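Local coordinates for protein PKS (Streptomyces albus, PDB 4OQJ) that probably catalyses decarboxylative condensation of acyl units on carrier proteins, as a ketosynthase of the polyketide synthase that builds the antibiotic oxazolomycin, at residues Val659-Ala662 with Phe663-Leu667; Val678-Thr681 with Val682-Gly686. All coordinates share one frame; numbering follows the deposited sequence.

Contact 1: residues Val659-Ala662 with Phe663-Leu667; sequences VGTA and FLLGL
Gly660 and Leu664 are joined by an i to i+4 bond near the N-terminal end of helix 660-673, and the backbone bonds carry most of this local contact. Leu664 N reaches Gly660 O at 3.1 Å with a nearly straight N-H (166°), in the plane of that carbonyl; a weak, strongly bent second bond to the same oxygen comes from Phe663 N. Leu665 N then meets Thr661 O at 2.9 Å almost head-on, whereas Gly666 N, 3.2 Å from Ala662 O, comes in tilted from the carbonyl plane.

Among the side chains, Thr661 and Leu665 lie side by side, one turn apart. With OG1 of Thr661 beside the backbone nitrogen (chi1 -64°), CG2 is left opposite that nitrogen and touches Leu665 CD1 at 3.7 Å. Leu665 CG also lies 3.3 Å from Thr661 O, the oxygen that accepts its own backbone N-H. The hydroxyl of Thr661 looks to another part of the fold, hydrogen-bonding through OG1 to Glu566 OE1 on helix 557-566. Phe663 brings its CB to 3.4 Å from Gly660 O, while its ring meets that of His559 at roughly a right angle; His559 ND1 also bonds Gly660 N.

Threonine is thus divided by chemistry: its methyl lies along Leu665 and its hydroxyl ties this part of the helix to helix 557-566, while the backbone oxygens of Gly660, Thr661 and Ala662 accept the main-chain N-H groups that follow.

Contact 2: residues Val678-Thr681 with Val682-Gly686; sequences VDWT and VFHQG
From Asp679 onward the backbone turns into the short helix 680-684, with Phe683 N bonded to Asp679 O at 2.9 Å and His684 N to Trp680 O at 3.0 Å. Asp679 is the N-cap residue, and its carboxylate caps the helix: OD1 accepts Val682 N at 3.3 Å along a straight N-H (163°), from above the carboxylate plane, and a weak bond from Thr681 N. Its other oxygen, OD2, rests against Val682 CG2 at 3.4 Å, the two side chains crossing at about a right angle. This is an aspartate N-cap on a helix that follows helix 660-673 and packs beside it, Trp680 and Phe683 both touching Ile668. Those two rings form an offset edge-to-face pair, with planes at 86° and centroids 5.2 Å apart. Trp680 presents CE3 and CZ3 to one face of Phe683, CE3 approaching CD2 to 3.6 Å. Phe683 stands beside the indole because its CG lies opposite the backbone nitrogen (chi1 -174°). Val678 CG1 covers one indole face over its centre. His684 brings CD2 to 3.2 Å from Trp680 O, and its ND1 is hydrogen-bonded to Glu687 OE2.

Overall arrangement
Contact 1 precedes contact 2 along the chain: the first lies in the N-terminal part of helix 660-673, the second around the short helix 680-684 that comes next. Their centres are about 16 Å apart, on the same side of the chain's centre, and they meet where Leu665 CD2 packs 3.7 Å from Phe683 CZ. Trp611 contacts both, touching Leu664 and pairing edge-to-face with Phe683. Outward, 659-667 rests on helices 557-566 and 594-610, whereas 678-686 has side chains that touch helix 496-505 and strand 465-471. The centres of contacts 1 and 2 lie about 32 and 23 Å from the centre of the chain, and the two consecutive helices join these elements by packing.

Contact 1: residues Val659-Ala662 with Phe663-Leu667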
ATOM      1  N   VAL A 659       8.553  55.574  -3.683  1.00 30.79           N
ATOM      2  CA  VAL A 659       8.875  55.377  -5.095  1.00 31.02           C
ATOM      3  C   VAL A 659       9.639  54.080  -5.290  1.00 28.99           C
ATOM      4  O   VAL A 659       9.864  53.344  -4.336  1.00 32.57           O
ATOM      5  CB  VAL A 659       9.712  56.544  -5.644  1.00 34.49           C
ATOM      6  CG1 VAL A 659       8.961  57.860  -5.466  1.00 35.81           C
ATOM      7  CG2 VAL A 659      11.074  56.604  -4.950  1.00 36.98           C
ATOM      8  N   GLY A 660      10.044  53.815  -6.527  1.00 25.74           N
ATOM      9  CA  GLY A 660      10.772  52.609  -6.862  1.00 24.63           C
ATOM     10  C   GLY A 660      10.037  51.321  -6.541  1.00 24.80           C
ATOM     11  O   GLY A 660       8.810  51.227  -6.644  1.00 21.87           O
ATOM     12  N   THR A 661      10.806  50.314  -6.152  1.00 22.07           N
ATOM     13  CA  THR A 661      10.275  48.974  -5.956  1.00 23.03           C
ATOM     14  C   THR A 661       9.170  48.969  -4.905  1.00 22.07           C
ATOM     15  O   THR A 661       8.191  48.240  -5.035  1.00 23.00           O
ATOM     16  CB  THR A 661      11.397  47.994  -5.548  1.00 29.00           C
ATOM     17  OG1 THR A 661      12.334  47.877  -6.623  1.00 27.86           O
ATOM     18  CG2 THR A 661      10.836  46.620  -5.237  1.00 34.11           C
ATOM     19  N   ALA A 662       9.316  49.798  -3.877  1.00 21.65           N
ATOM     20  CA  ALA A 662       8.293  49.908  -2.838  1.00 24.27           C
ATOM     21  C   ALA A 662       6.944  50.290  -3.442  1.00 25.62           C
ATOM     22  O   ALA A 662       5.903  49.781  -3.031  1.00 24.06           O
ATOM     23  CB  ALA A 662       8.705  50.919  -1.809  1.00 26.98           C
ATOM     24  N   PHE A 663       6.956  51.186  -4.422  1.00 22.69           N
ATOM     25  CA  PHE A 663       5.709  51.584  -5.055  1.00 22.25           C
ATOM     26  C   PHE A 663       5.132  50.454  -5.892  1.00 21.26           C
ATOM     27  O   PHE A 663       3.939  50.161  -5.827  1.00 22.37           O
ATOM     28  CB  PHE A 663       5.892  52.804  -5.949  1.00 25.59           C
ATOM     29  CG  PHE A 663       4.722  53.035  -6.853  1.00 25.02           C
ATOM     30  CD1 PHE A 663       3.562  53.607  -6.360  1.00 24.78           C
ATOM     31  CD2 PHE A 663       4.755  52.627  -8.177  1.00 24.25           C
ATOM     32  CE1 PHE A 663       2.460  53.802  -7.184  1.00 28.99           C
ATOM     33  CE2 PHE A 663       3.660  52.824  -9.010  1.00 25.40           C
ATOM     34  CZ  PHE A 663       2.510  53.412  -8.506  1.00 28.35           C
ATOM     35  N   LEU A 664       5.986  49.836  -6.696  1.00 21.50           N
ATOM     36  CA  LEU A 664       5.565  48.759  -7.576  1.00 19.95           C
ATOM     37  C   LEU A 664       4.975  47.589  -6.792  1.00 22.70           C
ATOM     38  O   LEU A 664       3.968  47.018  -7.186  1.00 21.98           O
ATOM     39  CB  LEU A 664       6.738  48.276  -8.410  1.00 20.01           C
ATOM     40  CG  LEU A 664       6.429  47.186  -9.431  1.00 23.56           C
ATOM     41  CD1 LEU A 664       5.270  47.600 -10.327  1.00 24.33           C
ATOM     42  CD2 LEU A 664       7.656  46.918 -10.264  1.00 28.45           C
ATOM     43  N   LEU A 665       5.599  47.238  -5.674  1.00 20.59           N
ATOM     44  CA  LEU A 665       5.105  46.131  -4.851  1.00 20.32           C
ATOM     45  C   LEU A 665       3.752  46.467  -4.209  1.00 19.76           C
ATOM     46  O   LEU A 665       2.890  45.615  -4.084  1.00 21.38           O
ATOM     47  CB  LEU A 665       6.126  45.773  -3.769  1.00 20.23           C
ATOM     48  CG  LEU A 665       7.454  45.161  -4.221  1.00 24.46           C
ATOM     49  CD1 LEU A 665       8.383  44.994  -3.025  1.00 27.87           C
ATOM     50  CD2 LEU A 665       7.236  43.837  -4.914  1.00 23.29           C
ATOM     51  N   GLY A 666       3.577  47.720  -3.804  1.00 21.38           N
ATOM     52  CA  GLY A 666       2.309  48.184  -3.267  1.00 23.57           C
ATOM     53  C   GLY A 666       1.198  48.142  -4.296  1.00 22.89           C
ATOM     54  O   GLY A 666       0.038  47.863  -3.969  1.00 22.26           O
ATOM     55  N   LEU A 667       1.563  48.429  -5.542  1.00 21.26           N
ATOM     56  CA  LEU A 667       0.653  48.347  -6.679  1.00 20.56           C
ATOM     57  C   LEU A 667       0.166  46.912  -6.883  1.00 19.43           C
ATOM     58  O   LEU A 667      -1.038  46.655  -6.981  1.00 18.39           O
ATOM     59  CB  LEU A 667       1.366  48.862  -7.929  1.00 24.98           C
ATOM     60  CG  LEU A 667       0.654  48.875  -9.272  1.00 30.21           C
ATOM     61  CD1 LEU A 667      -0.712  49.510  -9.173  1.00 32.24           C
ATOM     62  CD2 LEU A 667       1.517  49.644 -10.263  1.00 28.52           C
TER

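Contact 2: residues Val678-Thr681 with Val682-Gly686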
ATOM      1  N   VAL A 678      -2.151  37.095 -10.299  1.00 23.92           N
ATOM      2  CA  VAL A 678      -0.695  37.195 -10.298  1.00 20.24           C
ATOM      3  C   VAL A 678      -0.114  35.797 -10.424  1.00 18.49           C
ATOM      4  O   VAL A 678      -0.544  34.876  -9.744  1.00 19.35           O
ATOM      5  CB  VAL A 678      -0.138  37.855  -9.022  1.00 22.38           C
ATOM      6  CG1 VAL A 678       1.391  37.853  -9.041  1.00 22.64           C
ATOM      7  CG2 VAL A 678      -0.659  39.262  -8.870  1.00 22.42           C
ATOM      8  N   ASP A 679       0.863  35.642 -11.300  1.00 17.69           N
ATOM      9  CA  ASP A 679       1.559  34.382 -11.403  1.00 17.70           C
ATOM     10  C   ASP A 679       2.803  34.497 -10.549  1.00 17.14           C
ATOM     11  O   ASP A 679       3.825  35.013 -10.988  1.00 17.75           O
ATOM     12  CB  ASP A 679       1.907  34.048 -12.851  1.00 23.77           C
ATOM     13  CG  ASP A 679       2.473  32.646 -12.995  1.00 31.00           C
ATOM     14  OD1 ASP A 679       3.038  32.121 -12.005  1.00 28.34           O
ATOM     15  OD2 ASP A 679       2.350  32.069 -14.094  1.00 32.07           O
ATOM     16  N   TRP A 680       2.707  34.012  -9.319  1.00 17.20           N
ATOM     17  CA  TRP A 680       3.786  34.191  -8.359  1.00 16.69           C
ATOM     18  C   TRP A 680       5.031  33.400  -8.741  1.00 17.36           C
ATOM     19  O   TRP A 680       6.131  33.753  -8.332  1.00 19.83           O
ATOM     20  CB  TRP A 680       3.310  33.802  -6.970  1.00 18.98           C
ATOM     21  CG  TRP A 680       2.306  34.748  -6.455  1.00 19.77           C
ATOM     22  CD1 TRP A 680       0.986  34.503  -6.260  1.00 20.26           C
ATOM     23  CD2 TRP A 680       2.528  36.117  -6.075  1.00 21.27           C
ATOM     24  NE1 TRP A 680       0.368  35.627  -5.767  1.00 21.35           N
ATOM     25  CE2 TRP A 680       1.292  36.635  -5.649  1.00 22.44           C
ATOM     26  CE3 TRP A 680       3.652  36.953  -6.056  1.00 23.38           C
ATOM     27  CZ2 TRP A 680       1.140  37.956  -5.214  1.00 22.98           C
ATOM     28  CZ3 TRP A 680       3.504  38.265  -5.615  1.00 22.24           C
ATOM     29  CH2 TRP A 680       2.257  38.752  -5.206  1.00 21.47           C
ATOM     30  N   THR A 681       4.865  32.349  -9.540  1.00 21.19           N
ATOM     31  CA  THR A 681       6.017  31.601 -10.028  1.00 22.33           C
ATOM     32  C   THR A 681       6.838  32.467 -10.958  1.00 24.62           C
ATOM     33  O   THR A 681       8.068  32.548 -10.828  1.00 29.85           O
ATOM     34  CB  THR A 681       5.602  30.304 -10.748  1.00 25.26           C
ATOM     35  OG1 THR A 681       4.984  29.437  -9.801  1.00 23.04           O
ATOM     36  CG2 THR A 681       6.816  29.595 -11.334  1.00 27.96           C
ATOM     37  N   VAL A 682       6.170  33.145 -11.884  1.00 24.01           N
ATOM     38  CA  VAL A 682       6.880  34.059 -12.772  1.00 24.65           C
ATOM     39  C   VAL A 682       7.450  35.232 -11.972  1.00 21.86           C
ATOM     40  O   VAL A 682       8.569  35.688 -12.214  1.00 22.44           O
ATOM     41  CB  VAL A 682       5.967  34.598 -13.894  1.00 31.69           C
ATOM     42  CG1 VAL A 682       6.732  35.586 -14.774  1.00 30.76           C
ATOM     43  CG2 VAL A 682       5.437  33.451 -14.739  1.00 40.45           C
ATOM     44  N   PHE A 683       6.674  35.729 -11.019  1.00 21.84           N
ATOM     45  CA  PHE A 683       7.115  36.861 -10.219  1.00 21.47           C
ATOM     46  C   PHE A 683       8.447  36.597  -9.503  1.00 25.35           C
ATOM     47  O   PHE A 683       9.287  37.495  -9.403  1.00 23.69           O
ATOM     48  CB  PHE A 683       6.049  37.213  -9.191  1.00 16.66           C
ATOM     49  CG  PHE A 683       6.353  38.449  -8.416  1.00 20.96           C
ATOM     50  CD1 PHE A 683       6.234  39.698  -9.011  1.00 22.78           C
ATOM     51  CD2 PHE A 683       6.754  38.370  -7.098  1.00 23.91           C
ATOM     52  CE1 PHE A 683       6.509  40.846  -8.301  1.00 21.43           C
ATOM     53  CE2 PHE A 683       7.032  39.525  -6.374  1.00 26.36           C
ATOM     54  CZ  PHE A 683       6.905  40.758  -6.979  1.00 24.40           C
ATOM     55  N   HIS A 684       8.625  35.373  -9.000  1.00 26.54           N
ATOM     56  CA  HIS A 684       9.826  35.004  -8.230  1.00 28.66           C
ATOM     57  C   HIS A 684      10.909  34.291  -9.060  1.00 34.12           C
ATOM     58  O   HIS A 684      11.935  33.886  -8.515  1.00 36.82           O
ATOM     59  CB  HIS A 684       9.421  34.124  -7.040  1.00 25.52           C
ATOM     60  CG  HIS A 684       8.720  34.877  -5.954  1.00 22.70           C
ATOM     61  ND1 HIS A 684       9.374  35.763  -5.120  1.00 27.89           N
ATOM     62  CD2 HIS A 684       7.418  34.911  -5.582  1.00 19.71           C
ATOM     63  CE1 HIS A 684       8.508  36.294  -4.276  1.00 30.76           C
ATOM     64  NE2 HIS A 684       7.311  35.796  -4.540  1.00 25.85           N
ATOM     65  N   GLN A 685      10.676  34.155 -10.366  1.00 38.75           N
ATOM     66  CA  GLN A 685      11.632  33.550 -11.315  1.00 43.46           C
ATOM     67  C   GLN A 685      13.110  33.870 -11.093  1.00 46.98           C
ATOM     68  O   GLN A 685      13.935  32.972 -10.916  1.00 58.61           O
ATOM     69  CB  GLN A 685      11.303  34.008 -12.735  1.00 47.13           C
ATOM     70  CG  GLN A 685      10.660  32.987 -13.611  1.00 46.63           C
ATOM     71  CD  GLN A 685      10.207  33.589 -14.932  1.00 48.30           C
ATOM     72  OE1 GLN A 685      10.580  34.715 -15.279  1.00 50.27           O
ATOM     73  NE2 GLN A 685       9.397  32.844 -15.672  1.00 51.59           N
ATOM     74  N   GLY A 686      13.440  35.157 -11.140  1.00 41.69           N
ATOM     75  CA  GLY A 686      14.823  35.588 -11.212  1.00 51.95           C
ATOM     76  C   GLY A 686      15.664  35.380  -9.965  1.00 57.29           C
ATOM     77  O   GLY A 686      16.808  35.848  -9.906  1.00 55.38           O
TER